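Local coordinates for FERM, RhoGEF and pleckstrin domain-containing protein 2 (Mus musculus, PDB 4GYV) that acts as a guanine nucleotide exchange factor that activates the small GTPase RAC1 and takes part in semaphorin signalling and actin remodelling, at residues Glu70-Leu75 and Ile91-Leu96. Sequence-based numbering, arbitrary orientation.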
ATOM      1  N   GLU A  70     -12.863   5.886   7.492  1.00 49.10           N
ATOM      2  CA  GLU A  70     -11.911   6.660   6.702  1.00 46.44           C
ATOM      3  C   GLU A  70     -12.433   8.037   6.309  1.00 52.65           C
ATOM      4  O   GLU A  70     -11.678   9.022   6.321  1.00 53.88           O
ATOM      5  CB  GLU A  70     -11.523   5.885   5.446  1.00 51.41           C
ATOM      6  CG  GLU A  70     -10.123   5.310   5.513  1.00 74.79           C
ATOM      7  CD  GLU A  70      -9.854   4.282   4.430  1.00 85.28           C
ATOM      8  OE1 GLU A  70     -10.705   4.136   3.511  1.00 85.21           O
ATOM      9  OE2 GLU A  70      -8.786   3.626   4.511  1.00 82.51           O
ATOM     10  N   GLN A  71     -13.713   8.092   5.937  1.00 47.10           N
ATOM     11  CA  GLN A  71     -14.352   9.335   5.545  1.00 48.20           C
ATOM     12  C   GLN A  71     -14.242  10.270   6.718  1.00 59.25           C
ATOM     13  O   GLN A  71     -13.848  11.428   6.586  1.00 67.81           O
ATOM     14  CB  GLN A  71     -15.833   9.108   5.320  1.00 57.95           C
ATOM     15  CG  GLN A  71     -16.323   8.980   3.896  1.00 78.06           C
ATOM     16  CD  GLN A  71     -17.842   9.141   3.841  1.00 86.52           C
ATOM     17  OE1 GLN A  71     -18.593   8.165   3.928  1.00 91.24           O
ATOM     18  NE2 GLN A  71     -18.299  10.384   3.738  1.00 86.28           N
ATOM     19  N   ARG A  72     -14.605   9.734   7.878  1.00 61.09           N
ATOM     20  CA  ARG A  72     -14.802  10.534   9.065  1.00 54.94           C
ATOM     21  C   ARG A  72     -13.473  11.072   9.542  1.00 53.20           C
ATOM     22  O   ARG A  72     -13.358  12.251   9.836  1.00 54.93           O
ATOM     23  CB  ARG A  72     -15.491   9.719  10.150  1.00 44.52           C
ATOM     24  CG  ARG A  72     -15.593  10.417  11.478  1.00 43.12           C
ATOM     25  CD  ARG A  72     -16.427  11.674  11.373  1.00 45.60           C
ATOM     26  NE  ARG A  72     -17.784  11.384  10.927  1.00 50.52           N
ATOM     27  CZ  ARG A  72     -18.780  10.986  11.719  1.00 49.36           C
ATOM     28  NH1 ARG A  72     -18.605  10.823  13.023  1.00 52.91           N
ATOM     29  NH2 ARG A  72     -19.967  10.739  11.198  1.00 48.77           N
ATOM     30  N   LEU A  73     -12.459  10.222   9.577  1.00 51.20           N
ATOM     31  CA  LEU A  73     -11.151  10.647  10.045  1.00 40.67           C
ATOM     32  C   LEU A  73     -10.576  11.730   9.175  1.00 52.33           C
ATOM     33  O   LEU A  73      -9.860  12.601   9.648  1.00 59.42           O
ATOM     34  CB  LEU A  73     -10.184   9.470  10.116  1.00 44.79           C
ATOM     35  CG  LEU A  73     -10.028   8.822  11.492  1.00 49.80           C
ATOM     36  CD1 LEU A  73      -9.389   9.825  12.417  1.00 48.84           C
ATOM     37  CD2 LEU A  73     -11.371   8.339  12.078  1.00 45.62           C
ATOM     38  N   ALA A  74     -10.889  11.705   7.892  1.00 49.51           N
ATOM     39  CA  ALA A  74     -10.338  12.742   7.026  1.00 56.22           C
ATOM     40  C   ALA A  74     -11.070  14.063   7.260  1.00 58.61           C
ATOM     41  O   ALA A  74     -10.494  15.139   7.127  1.00 62.21           O
ATOM     42  CB  ALA A  74     -10.401  12.312   5.586  1.00 44.93           C
ATOM     43  N   LEU A  75     -12.347  13.974   7.616  1.00 54.23           N
ATOM     44  CA  LEU A  75     -13.112  15.159   7.942  1.00 55.59           C
ATOM     45  C   LEU A  75     -12.630  15.752   9.262  1.00 62.43           C
ATOM     46  O   LEU A  75     -12.594  16.974   9.448  1.00 67.71           O
ATOM     47  CB  LEU A  75     -14.593  14.817   8.028  1.00 56.05           C
ATOM     48  CG  LEU A  75     -15.314  14.687   6.694  1.00 50.53           C
ATOM     49  CD1 LEU A  75     -16.756  14.435   6.941  1.00 51.28           C
ATOM     50  CD2 LEU A  75     -15.139  15.922   5.913  1.00 53.10           C
ATOM     51  N   ILE A  91     -16.620   9.931  16.524  1.00 58.00           N
ATOM     52  CA  ILE A  91     -16.512   8.634  15.876  1.00 55.75           C
ATOM     53  C   ILE A  91     -17.621   7.692  16.354  1.00 60.38           C
ATOM     54  O   ILE A  91     -17.917   6.675  15.712  1.00 66.17           O
ATOM     55  CB  ILE A  91     -15.135   8.008  16.179  1.00 48.63           C
ATOM     56  CG1 ILE A  91     -14.863   6.810  15.286  1.00 50.18           C
ATOM     57  CG2 ILE A  91     -15.068   7.574  17.637  1.00 48.20           C
ATOM     58  CD1 ILE A  91     -14.808   7.156  13.862  1.00 64.54           C
ATOM     59  N   GLY A  92     -18.245   8.053  17.470  1.00 57.71           N
ATOM     60  CA  GLY A  92     -19.153   7.163  18.179  1.00 60.31           C
ATOM     61  C   GLY A  92     -20.410   6.767  17.432  1.00 61.20           C
ATOM     62  O   GLY A  92     -20.914   5.664  17.605  1.00 62.09           O
ATOM     63  N   ASP A  93     -20.928   7.672  16.614  1.00 62.72           N
ATOM     64  CA  ASP A  93     -22.111   7.378  15.815  1.00 64.44           C
ATOM     65  C   ASP A  93     -21.827   6.247  14.844  1.00 65.83           C
ATOM     66  O   ASP A  93     -22.669   5.369  14.639  1.00 67.37           O
ATOM     67  CB  ASP A  93     -22.572   8.616  15.043  1.00 58.21           C
ATOM     68  CG  ASP A  93     -21.425   9.352  14.365  1.00 65.85           C
ATOM     69  OD1 ASP A  93     -20.267   9.251  14.838  1.00 73.12           O
ATOM     70  OD2 ASP A  93     -21.686  10.047  13.363  1.00 65.29           O
ATOM     71  N   ILE A  94     -20.628   6.280  14.262  1.00 55.97           N
ATOM     72  CA  ILE A  94     -20.197   5.284  13.300  1.00 56.20           C
ATOM     73  C   ILE A  94     -19.964   3.941  13.999  1.00 60.56           C
ATOM     74  O   ILE A  94     -20.480   2.913  13.564  1.00 60.63           O
ATOM     75  CB  ILE A  94     -18.948   5.780  12.553  1.00 51.63           C
ATOM     76  CG1 ILE A  94     -19.318   7.009  11.738  1.00 47.96           C
ATOM     77  CG2 ILE A  94     -18.352   4.704  11.649  1.00 45.73           C
ATOM     78  CD1 ILE A  94     -18.200   7.546  10.968  1.00 51.45           C
ATOM     79  N   LEU A  95     -19.219   3.968  15.096  1.00 53.88           N
ATOM     80  CA  LEU A  95     -19.000   2.777  15.903  1.00 51.98           C
ATOM     81  C   LEU A  95     -20.311   2.118  16.297  1.00 56.37           C
ATOM     82  O   LEU A  95     -20.457   0.893  16.264  1.00 58.63           O
ATOM     83  CB  LEU A  95     -18.222   3.131  17.166  1.00 49.32           C
ATOM     84  CG  LEU A  95     -16.842   3.725  16.916  1.00 49.88           C
ATOM     85  CD1 LEU A  95     -16.176   4.045  18.219  1.00 50.85           C
ATOM     86  CD2 LEU A  95     -15.993   2.769  16.109  1.00 41.32           C
ATOM     87  N   LEU A  96     -21.271   2.933  16.689  1.00 53.94           N
ATOM     88  CA  LEU A  96     -22.513   2.391  17.184  1.00 53.68           C
ATOM     89  C   LEU A  96     -23.270   1.740  16.059  1.00 57.91           C
ATOM     90  O   LEU A  96     -23.838   0.676  16.230  1.00 62.56           O
ATOM     91  CB  LEU A  96     -23.349   3.492  17.780  1.00 51.81           C
ATOM     92  CG  LEU A  96     -24.795   3.138  18.073  1.00 55.00           C
ATOM     93  CD1 LEU A  96     -24.837   2.098  19.147  1.00 55.91           C
ATOM     94  CD2 LEU A  96     -25.524   4.385  18.492  1.00 57.81           C
TER
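R72 reaches from helix 56-77 to D93, in the first turn of helix 92-102, and grips its carboxylate end-on with two nitrogens in a bidentate salt bridge. NH2 gives the straighter bond, 2.8 Å to OD2 of D93 at an N-H...O angle of 159°, with the oxygen lying in the guanidinium plane. NH1 donates to OD1 of D93 at 2.9 Å, using that oxygen's syn lone pair, and makes a weak second bond to OD2. The two flat groups are nearly coplanar, 27° apart, which lets NH1 and NH2 each face one oxygen. NH1 also bonds to the backbone O of R90, while OD2 takes a second salt bridge from R90, so the aspartate's negative charge is probably balanced by two arginines. With CG anti to the backbone N (chi1 173°), the R72 chain leaves its helix and then bends at chi2 and chi3, bringing the guanidinium over I94. The apolar CD1 of I94 sits 3.5 Å above the centre of one guanidinium face, which offers no N-H, while edge N-H groups turn to D93. A leucine in place of R72 would probably leave D93 less of its countercharge and the R90 carbonyl without this donor. Beside the polar pair, CD1 of I91 meets CD2 of L73 at 4.0 Å; both residues are buried, so branched aliphatic side chains fit. I91 is the N-cap residue of helix 92-102, and D177 accepts the backbone N-H groups of I91 and G92. Within the all-helical DH domain, L73 packs against Y9, A12 and L16 of helix 7-39, I91 touches W76 and L167 of helix 152-170, and D93 borders helix 178-194.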